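Local coordinates for protein putative peptidase (Parabacteroides merdae, PDB 4L8K) that probably hydrolyses peptide bonds as a serine-type peptidase of family S41, at residues N70-F75 against S262-A267; E21-F26 against V64-T69. All coordinates share one frame; numbering follows the deposited sequence.

Contact 1: residues N70-F75 against S262-A267. With PO4 (phosphate ion), chain E.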
ATOM      1  N   ASN A  70      -3.555  -6.816 -13.794  1.00 20.16           N
ATOM      2  CA  ASN A  70      -4.840  -7.473 -14.063  1.00 20.85           C
ATOM      3  C   ASN A  70      -5.297  -7.308 -15.510  1.00 25.63           C
ATOM      4  O   ASN A  70      -5.099  -6.257 -16.115  1.00 28.21           O
ATOM      5  CB  ASN A  70      -5.949  -6.902 -13.141  1.00 23.27           C
ATOM      6  CG  ASN A  70      -5.599  -6.924 -11.671  1.00 41.22           C
ATOM      7  OD1 ASN A  70      -5.089  -5.942 -11.125  1.00 35.04           O
ATOM      8  ND2 ASN A  70      -5.823  -8.053 -11.009  1.00 25.22           N
ATOM      9  N   LEU A  71      -5.967  -8.329 -16.030  1.00 21.21           N
ATOM     10  CA  LEU A  71      -6.630  -8.315 -17.334  1.00 19.99           C
ATOM     11  C   LEU A  71      -8.120  -8.256 -17.024  1.00 24.53           C
ATOM     12  O   LEU A  71      -8.601  -9.083 -16.242  1.00 25.50           O
ATOM     13  CB  LEU A  71      -6.264  -9.541 -18.204  1.00 18.97           C
ATOM     14  CG  LEU A  71      -6.864  -9.579 -19.626  1.00 22.49           C
ATOM     15  CD1 LEU A  71      -6.295  -8.466 -20.517  1.00 22.76           C
ATOM     16  CD2 LEU A  71      -6.602 -10.935 -20.275  1.00 23.03           C
ATOM     17  N   ILE A  72      -8.835  -7.253 -17.564  1.00 19.82           N
ATOM     18  CA  ILE A  72     -10.238  -7.062 -17.244  1.00 20.18           C
ATOM     19  C   ILE A  72     -11.115  -7.156 -18.470  1.00 26.60           C
ATOM     20  O   ILE A  72     -10.951  -6.388 -19.419  1.00 28.54           O
ATOM     21  CB  ILE A  72     -10.471  -5.715 -16.512  1.00 23.53           C
ATOM     22  CG1 ILE A  72      -9.427  -5.484 -15.393  1.00 23.82           C
ATOM     23  CG2 ILE A  72     -11.901  -5.647 -15.957  1.00 24.60           C
ATOM     24  CD1 ILE A  72      -9.269  -4.073 -14.888  1.00 20.28           C
ATOM     25  N   SER A  73     -12.094  -8.066 -18.416  1.00 21.97           N
ATOM     26  CA  SER A  73     -13.125  -8.238 -19.430  1.00 21.83           C
ATOM     27  C   SER A  73     -14.454  -7.973 -18.740  1.00 28.31           C
ATOM     28  O   SER A  73     -14.474  -7.624 -17.552  1.00 28.47           O
ATOM     29  CB  SER A  73     -13.070  -9.638 -20.047  1.00 22.82           C
ATOM     30  OG  SER A  73     -13.520 -10.637 -19.148  1.00 22.39           O
ATOM     31  N   SER A  74     -15.563  -8.154 -19.461  1.00 25.82           N
ATOM     32  CA  SER A  74     -16.881  -7.942 -18.908  1.00 25.27           C
ATOM     33  C   SER A  74     -17.360  -9.179 -18.127  1.00 27.30           C
ATOM     34  O   SER A  74     -18.342  -9.079 -17.403  1.00 28.62           O
ATOM     35  CB  SER A  74     -17.841  -7.573 -20.027  1.00 30.10           C
ATOM     36  OG  SER A  74     -17.634  -6.208 -20.360  1.00 39.72           O
ATOM     37  N   PHE A  75     -16.644 -10.310 -18.221  1.00 22.31           N
ATOM     38  CA  PHE A  75     -17.017 -11.566 -17.546  1.00 21.29           C
ATOM     39  C   PHE A  75     -16.057 -11.948 -16.413  1.00 24.72           C
ATOM     40  O   PHE A  75     -16.467 -12.700 -15.530  1.00 24.60           O
ATOM     41  CB  PHE A  75     -17.122 -12.739 -18.540  1.00 22.67           C
ATOM     42  CG  PHE A  75     -15.962 -12.907 -19.502  1.00 23.64           C
ATOM     43  CD1 PHE A  75     -14.875 -13.718 -19.174  1.00 24.15           C
ATOM     44  CD2 PHE A  75     -15.980 -12.294 -20.762  1.00 24.71           C
ATOM     45  CE1 PHE A  75     -13.814 -13.892 -20.070  1.00 24.01           C
ATOM     46  CE2 PHE A  75     -14.905 -12.458 -21.652  1.00 26.68           C
ATOM     47  CZ  PHE A  75     -13.833 -13.258 -21.294  1.00 23.74           C
ATOM     48  N   SER A 262      -9.370  -4.581 -20.875  1.00 25.67           N
ATOM     49  CA  SER A 262      -8.333  -3.653 -20.504  1.00 26.24           C
ATOM     50  C   SER A 262      -7.289  -4.351 -19.625  1.00 28.32           C
ATOM     51  O   SER A 262      -7.579  -5.359 -18.996  1.00 27.55           O
ATOM     52  CB  SER A 262      -8.918  -2.403 -19.848  1.00 30.14           C
ATOM     53  OG  SER A 262      -9.322  -2.660 -18.517  1.00 46.94           O
ATOM     54  N   VAL A 263      -6.049  -3.871 -19.693  1.00 25.12           N
ATOM     55  CA  VAL A 263      -4.933  -4.341 -18.874  1.00 24.50           C
ATOM     56  C   VAL A 263      -4.497  -3.174 -17.984  1.00 29.22           C
ATOM     57  O   VAL A 263      -4.429  -2.042 -18.449  1.00 29.05           O
ATOM     58  CB  VAL A 263      -3.756  -4.924 -19.697  1.00 28.46           C
ATOM     59  CG1 VAL A 263      -3.188  -3.912 -20.708  1.00 28.28           C
ATOM     60  CG2 VAL A 263      -2.663  -5.479 -18.782  1.00 27.68           C
ATOM     61  N   ARG A 264      -4.246  -3.445 -16.704  1.00 25.92           N
ATOM     62  CA  ARG A 264      -3.793  -2.433 -15.754  1.00 24.82           C
ATOM     63  C   ARG A 264      -2.603  -2.976 -14.969  1.00 27.60           C
ATOM     64  O   ARG A 264      -2.483  -4.202 -14.783  1.00 24.26           O
ATOM     65  CB  ARG A 264      -4.930  -1.969 -14.799  1.00 21.22           C
ATOM     66  CG  ARG A 264      -5.480  -3.035 -13.843  1.00 28.54           C
ATOM     67  CD  ARG A 264      -4.784  -3.075 -12.481  1.00 32.70           C
ATOM     68  NE  ARG A 264      -5.123  -1.931 -11.626  1.00 35.53           N
ATOM     69  CZ  ARG A 264      -4.279  -1.338 -10.778  1.00 44.68           C
ATOM     70  NH1 ARG A 264      -3.022  -1.766 -10.665  1.00 20.36           N
ATOM     71  NH2 ARG A 264      -4.688  -0.322 -10.027  1.00 31.80           N
ATOM     72  N   PHE A 265      -1.734  -2.043 -14.525  1.00 24.01           N
ATOM     73  CA  PHE A 265      -0.545  -2.265 -13.707  1.00 24.35           C
ATOM     74  C   PHE A 265      -0.018  -0.895 -13.216  1.00 31.58           C
ATOM     75  O   PHE A 265      -0.586   0.146 -13.577  1.00 31.44           O
ATOM     76  CB  PHE A 265       0.538  -3.072 -14.464  1.00 26.36           C
ATOM     77  CG  PHE A 265       0.782  -2.722 -15.915  1.00 29.13           C
ATOM     78  CD1 PHE A 265       1.702  -1.735 -16.264  1.00 32.75           C
ATOM     79  CD2 PHE A 265       0.165  -3.441 -16.938  1.00 31.30           C
ATOM     80  CE1 PHE A 265       1.998  -1.475 -17.610  1.00 34.71           C
ATOM     81  CE2 PHE A 265       0.412  -3.137 -18.279  1.00 34.81           C
ATOM     82  CZ  PHE A 265       1.359  -2.186 -18.608  1.00 34.20           C
ATOM     83  N   SER A 266       1.031  -0.886 -12.376  1.00 29.13           N
ATOM     84  CA  SER A 266       1.615   0.370 -11.888  1.00 29.45           C
ATOM     85  C   SER A 266       2.275   1.113 -13.044  1.00 35.78           C
ATOM     86  O   SER A 266       3.006   0.506 -13.834  1.00 35.90           O
ATOM     87  CB  SER A 266       2.614   0.096 -10.779  1.00 31.25           C
ATOM     88  OG  SER A 266       1.932  -0.565  -9.732  1.00 33.33           O
ATOM     89  N   ALA A 267       1.947   2.402 -13.185  1.00 34.43           N
ATOM     90  CA  ALA A 267       2.436   3.222 -14.290  1.00 36.90           C
ATOM     91  C   ALA A 267       3.832   3.741 -14.080  1.00 46.10           C
ATOM     92  O   ALA A 267       4.565   3.937 -15.066  1.00 49.02           O
ATOM     93  CB  ALA A 267       1.509   4.413 -14.511  1.00 37.54           C
TER
HETATM   94  P   PO4 E 401      -1.189   0.634  -8.275  1.00 44.00           P
HETATM   95  O1  PO4 E 401      -0.146   1.013  -9.310  1.00 49.01           O
HETATM   96  O2  PO4 E 401      -0.580   0.832  -6.850  1.00 44.14           O
HETATM   97  O3  PO4 E 401      -2.437   1.536  -8.461  1.00 46.64           O
HETATM   98  O4  PO4 E 401      -1.560  -0.857  -8.455  1.00 44.92           O
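Asn-70 and Arg-264 run side by side off one face of the antiparallel pair formed by strands 70-72 and 262-266, with Ile-72 and Ser-262 next to them on the same face. Between Asn-70 and Arg-264 the meeting is amide oxygen against aliphatic shaft: Asn-70 OD1 comes within 3.2 Å of Arg-264 CD, while the amide and guanidinium planes stand 78° apart. OD1 also accepts a hydrogen bond from a bound methylpentanediol, and Asn-70 ND2 is held by the carbonyl of Ser-78. The Arg-264 chain starts wedged between its own backbone N and carbonyl carbon (chi1 65°), then bends twice, which carries the guanidinium past Asn-70 to a phosphate ion. Arg-264 NH1 gives phosphate O4 a hydrogen bond of 2.8 Å; the one from Arg-264 NH2 to phosphate O3 is weak at 3.3 Å. Further along the strand, Ile-72 lays CD1 over the base of the same arginine, 4.1 Å from CG, and has Ser-262 OG 3.8 Å from its CB. On the other face Leu-71 CD1 packs loosely against Val-263 CB; helix 50-61 touches Leu-71, and helix 8-22 touches Val-263. Underneath, Asn-70 with Arg-264 and Ile-72 with Ser-262 are hydrogen-bonded pairs, each closed by two N-H...O bonds, the shortest being Ile-72 N to Ser-262 O at 2.7 Å. Leu-71 with Val-263 is the non-hydrogen-bonded pair between them. This is regular antiparallel ladder geometry, with strand 70-72 at the edge of a three-stranded sheet whose middle strand, 262-266, also serves an anion site.

Contact 2: residues E21-F26 against V64-T69; sequences ENYCFF and VKDGHT. With PO4 (phosphate ion), chain E.
This is a buried contact between two loops: residues 23-26, just past the end of helix 8-22, meet the turn that leads from helix 50-61 into strand 70-72. Tyr-23 carries most of it. With CG anti to the backbone N (chi1 -169°), its ring reaches straight across to the turn, and OH donates to Asp-66 OD2 over 2.8 Å. The carboxylate oxygen lies at the edge of the ring, near the ring plane, yet the hydroxyl meets it from above the carboxylate plane. Thr-69 OG1 gives Asp-66 OD2 a second bond of 2.9 Å from the opposite face. Asp-66 OD1 accepts from His-68 N at 2.8 Å, which makes an Asx turn inside the type I turn 66-69. With an alanine at Asp-66, the Tyr-23 and Thr-69 hydroxyls and His-68 N would probably all lose their acceptor, and the turn that presents His-68 would be less firmly set. Val-64 fills the apolar side: CG2 packs 3.8 Å from Tyr-23 CZ, and CG1 touches Phe-26 CE1 at 3.9 Å. The Phe-26 ring in turn has Tyr-23 CD2 over the centre of one face, so tyrosine, valine and phenylalanine close on one another. At the far end of the turn, His-68 ND1 donates to phosphate O4 at 2.7 Å, while NE2 is bonded to the carbonyl of Gly-246. Three donors on one buried carboxylate imply that Asp-66 is likely to be ionised, and the geometry is consistent with a second-shell role, Asp-66 helping to set the backbone from which His-68 reaches the phosphate.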
ATOM      1  N   GLU A  21       6.213  -2.493 -23.781  1.00 33.84           N
ATOM      2  CA  GLU A  21       6.541  -1.080 -23.876  1.00 34.01           C
ATOM      3  C   GLU A  21       6.222  -0.255 -22.633  1.00 37.81           C
ATOM      4  O   GLU A  21       6.839   0.803 -22.469  1.00 39.15           O
ATOM      5  CB  GLU A  21       5.819  -0.469 -25.089  1.00 36.25           C
ATOM      6  CG  GLU A  21       6.239  -1.132 -26.404  1.00 44.41           C
ATOM      7  CD  GLU A  21       5.530  -0.732 -27.683  1.00 58.97           C
ATOM      8  OE1 GLU A  21       4.513  -0.001 -27.627  1.00 48.91           O
ATOM      9  OE2 GLU A  21       5.991  -1.184 -28.755  1.00 61.45           O
ATOM     10  N   ASN A  22       5.270  -0.696 -21.772  1.00 33.36           N
ATOM     11  CA  ASN A  22       4.827   0.111 -20.618  1.00 31.50           C
ATOM     12  C   ASN A  22       5.070  -0.512 -19.240  1.00 33.03           C
ATOM     13  O   ASN A  22       5.098   0.241 -18.257  1.00 33.00           O
ATOM     14  CB  ASN A  22       3.346   0.452 -20.752  1.00 32.25           C
ATOM     15  CG  ASN A  22       3.032   1.167 -22.038  1.00 45.41           C
ATOM     16  OD1 ASN A  22       3.262   2.365 -22.180  1.00 42.32           O
ATOM     17  ND2 ASN A  22       2.558   0.427 -23.023  1.00 34.35           N
ATOM     18  N   TYR A  23       5.238  -1.845 -19.141  1.00 29.57           N
ATOM     19  CA  TYR A  23       5.482  -2.505 -17.843  1.00 29.59           C
ATOM     20  C   TYR A  23       6.858  -2.059 -17.308  1.00 35.60           C
ATOM     21  O   TYR A  23       7.850  -2.092 -18.039  1.00 36.77           O
ATOM     22  CB  TYR A  23       5.360  -4.037 -17.952  1.00 30.52           C
ATOM     23  CG  TYR A  23       5.341  -4.723 -16.608  1.00 30.25           C
ATOM     24  CD1 TYR A  23       4.210  -4.677 -15.794  1.00 30.68           C
ATOM     25  CD2 TYR A  23       6.472  -5.375 -16.121  1.00 30.70           C
ATOM     26  CE1 TYR A  23       4.196  -5.287 -14.542  1.00 28.67           C
ATOM     27  CE2 TYR A  23       6.470  -5.981 -14.863  1.00 30.28           C
ATOM     28  CZ  TYR A  23       5.329  -5.934 -14.080  1.00 33.20           C
ATOM     29  OH  TYR A  23       5.314  -6.519 -12.842  1.00 37.66           O
ATOM     30  N   CYS A  24       6.890  -1.574 -16.059  1.00 33.42           N
ATOM     31  CA  CYS A  24       8.058  -0.937 -15.440  1.00 34.79           C
ATOM     32  C   CYS A  24       8.994  -1.861 -14.666  1.00 36.12           C
ATOM     33  O   CYS A  24      10.071  -1.386 -14.289  1.00 35.70           O
ATOM     34  CB  CYS A  24       7.599   0.195 -14.522  1.00 35.14           C
ATOM     35  SG  CYS A  24       6.579   1.448 -15.324  1.00 39.67           S
ATOM     36  N   PHE A  25       8.611  -3.132 -14.383  1.00 28.98           N
ATOM     37  CA  PHE A  25       9.420  -3.911 -13.459  1.00 27.08           C
ATOM     38  C   PHE A  25      10.004  -5.207 -13.996  1.00 32.18           C
ATOM     39  O   PHE A  25      10.344  -6.079 -13.193  1.00 31.94           O
ATOM     40  CB  PHE A  25       8.581  -4.176 -12.188  1.00 27.19           C
ATOM     41  CG  PHE A  25       8.048  -2.882 -11.602  1.00 26.99           C
ATOM     42  CD1 PHE A  25       8.903  -1.981 -10.958  1.00 28.77           C
ATOM     43  CD2 PHE A  25       6.720  -2.513 -11.791  1.00 26.85           C
ATOM     44  CE1 PHE A  25       8.417  -0.765 -10.450  1.00 28.76           C
ATOM     45  CE2 PHE A  25       6.247  -1.280 -11.325  1.00 27.98           C
ATOM     46  CZ  PHE A  25       7.094  -0.420 -10.645  1.00 26.31           C
ATOM     47  N   PHE A  26      10.265  -5.288 -15.310  1.00 31.12           N
ATOM     48  CA  PHE A  26      10.861  -6.479 -15.937  1.00 32.65           C
ATOM     49  C   PHE A  26      12.234  -6.871 -15.343  1.00 40.40           C
ATOM     50  O   PHE A  26      12.507  -8.063 -15.213  1.00 40.02           O
ATOM     51  CB  PHE A  26      10.995  -6.297 -17.461  1.00 34.19           C
ATOM     52  CG  PHE A  26       9.703  -6.472 -18.216  1.00 33.90           C
ATOM     53  CD1 PHE A  26       8.958  -7.639 -18.094  1.00 35.69           C
ATOM     54  CD2 PHE A  26       9.250  -5.488 -19.087  1.00 35.32           C
ATOM     55  CE1 PHE A  26       7.771  -7.806 -18.806  1.00 35.34           C
ATOM     56  CE2 PHE A  26       8.066  -5.662 -19.809  1.00 37.41           C
ATOM     57  CZ  PHE A  26       7.344  -6.825 -19.675  1.00 34.51           C
ATOM     58  N   VAL A  64       4.743 -12.492 -14.772  1.00 26.44           N
ATOM     59  CA  VAL A  64       5.506 -11.473 -14.045  1.00 25.47           C
ATOM     60  C   VAL A  64       5.169 -11.503 -12.538  1.00 28.77           C
ATOM     61  O   VAL A  64       5.714 -10.692 -11.810  1.00 28.38           O
ATOM     62  CB  VAL A  64       5.417 -10.027 -14.627  1.00 28.49           C
ATOM     63  CG1 VAL A  64       5.970  -9.974 -16.048  1.00 29.26           C
ATOM     64  CG2 VAL A  64       4.003  -9.446 -14.547  1.00 26.78           C
ATOM     65  N   LYS A  65       4.292 -12.426 -12.068  1.00 25.98           N
ATOM     66  CA  LYS A  65       3.954 -12.615 -10.643  1.00 24.71           C
ATOM     67  C   LYS A  65       3.746 -11.285  -9.917  1.00 28.51           C
ATOM     68  O   LYS A  65       4.424 -10.988  -8.924  1.00 27.69           O
ATOM     69  CB  LYS A  65       5.065 -13.434  -9.953  1.00 27.19           C
ATOM     70  CG  LYS A  65       5.222 -14.827 -10.553  1.00 31.64           C
ATOM     71  CD  LYS A  65       6.427 -15.518  -9.956  1.00 38.47           C
ATOM     72  CE  LYS A  65       6.720 -16.863 -10.579  1.00 51.25           C
ATOM     73  NZ  LYS A  65       5.616 -17.839 -10.370  1.00 66.92           N
ATOM     74  N   ASP A  66       2.799 -10.480 -10.439  1.00 24.57           N
ATOM     75  CA  ASP A  66       2.536  -9.138  -9.957  1.00 22.52           C
ATOM     76  C   ASP A  66       1.071  -8.976  -9.498  1.00 25.43           C
ATOM     77  O   ASP A  66       0.139  -9.046 -10.317  1.00 23.56           O
ATOM     78  CB  ASP A  66       2.887  -8.147 -11.084  1.00 24.06           C
ATOM     79  CG  ASP A  66       2.711  -6.694 -10.738  1.00 30.07           C
ATOM     80  OD1 ASP A  66       2.346  -6.397  -9.579  1.00 29.67           O
ATOM     81  OD2 ASP A  66       2.943  -5.850 -11.617  1.00 33.42           O
ATOM     82  N   GLY A  67       0.903  -8.674  -8.202  1.00 21.03           N
ATOM     83  CA  GLY A  67      -0.409  -8.476  -7.592  1.00 19.66           C
ATOM     84  C   GLY A  67      -1.084  -7.218  -8.082  1.00 22.27           C
ATOM     85  O   GLY A  67      -2.282  -7.042  -7.887  1.00 21.20           O
ATOM     86  N   HIS A  68      -0.325  -6.345  -8.748  1.00 20.33           N
ATOM     87  CA  HIS A  68      -0.832  -5.072  -9.262  1.00 20.43           C
ATOM     88  C   HIS A  68      -1.214  -5.149 -10.732  1.00 22.91           C
ATOM     89  O   HIS A  68      -1.739  -4.177 -11.239  1.00 23.99           O
ATOM     90  CB  HIS A  68       0.181  -3.928  -8.983  1.00 21.51           C
ATOM     91  CG  HIS A  68       0.262  -3.669  -7.508  1.00 24.42           C
ATOM     92  ND1 HIS A  68      -0.713  -2.921  -6.858  1.00 26.07           N
ATOM     93  CD2 HIS A  68       1.052  -4.249  -6.572  1.00 25.71           C
ATOM     94  CE1 HIS A  68      -0.432  -3.003  -5.560  1.00 24.63           C
ATOM     95  NE2 HIS A  68       0.624  -3.779  -5.338  1.00 24.83           N
ATOM     96  N   THR A  69      -1.016  -6.301 -11.387  1.00 19.18           N
ATOM     97  CA  THR A  69      -1.338  -6.504 -12.796  1.00 19.99           C
ATOM     98  C   THR A  69      -2.633  -7.305 -12.930  1.00 22.93           C
ATOM     99  O   THR A  69      -2.785  -8.348 -12.283  1.00 21.62           O
ATOM    100  CB  THR A  69      -0.152  -7.167 -13.537  1.00 27.99           C
ATOM    101  OG1 THR A  69       0.913  -6.223 -13.600  1.00 27.97           O
ATOM    102  CG2 THR A  69      -0.501  -7.617 -14.956  1.00 18.74           C
TER
HETATM  103  P   PO4 E 401      -1.189   0.634  -8.275  1.00 44.00           P
HETATM  104  O1  PO4 E 401      -0.146   1.013  -9.310  1.00 49.01           O
HETATM  105  O2  PO4 E 401      -0.580   0.832  -6.850  1.00 44.14           O
HETATM  106  O3  PO4 E 401      -2.437   1.536  -8.461  1.00 46.64           O
HETATM  107  O4  PO4 E 401      -1.560  -0.857  -8.455  1.00 44.92           O

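In the fold
Contact 2 closes just before contact 1 opens: Thr-69 ends the turn and Asn-70 begins the edge strand, the two centres about 12 Å apart. They are tied by a probable hydrogen bond of 2.8 Å from Arg-264 NH1 to His-68 O, and by Phe-265 CB packing 3.3 Å from Thr-69 OG1. Both contacts send hydrogen-bond donors to one phosphate, His-68 from the turn and Arg-264 from the strand, joined by Ser-223 OG and the backbone N atoms of Ser-249 and Gly-250. Ser-266 OG lies 2.6 Å from phosphate O1, with Glu-279 OE2 also within its reach. The ion probably came from the crystallisation liquor, but its setting is consistent with the active-site cleft.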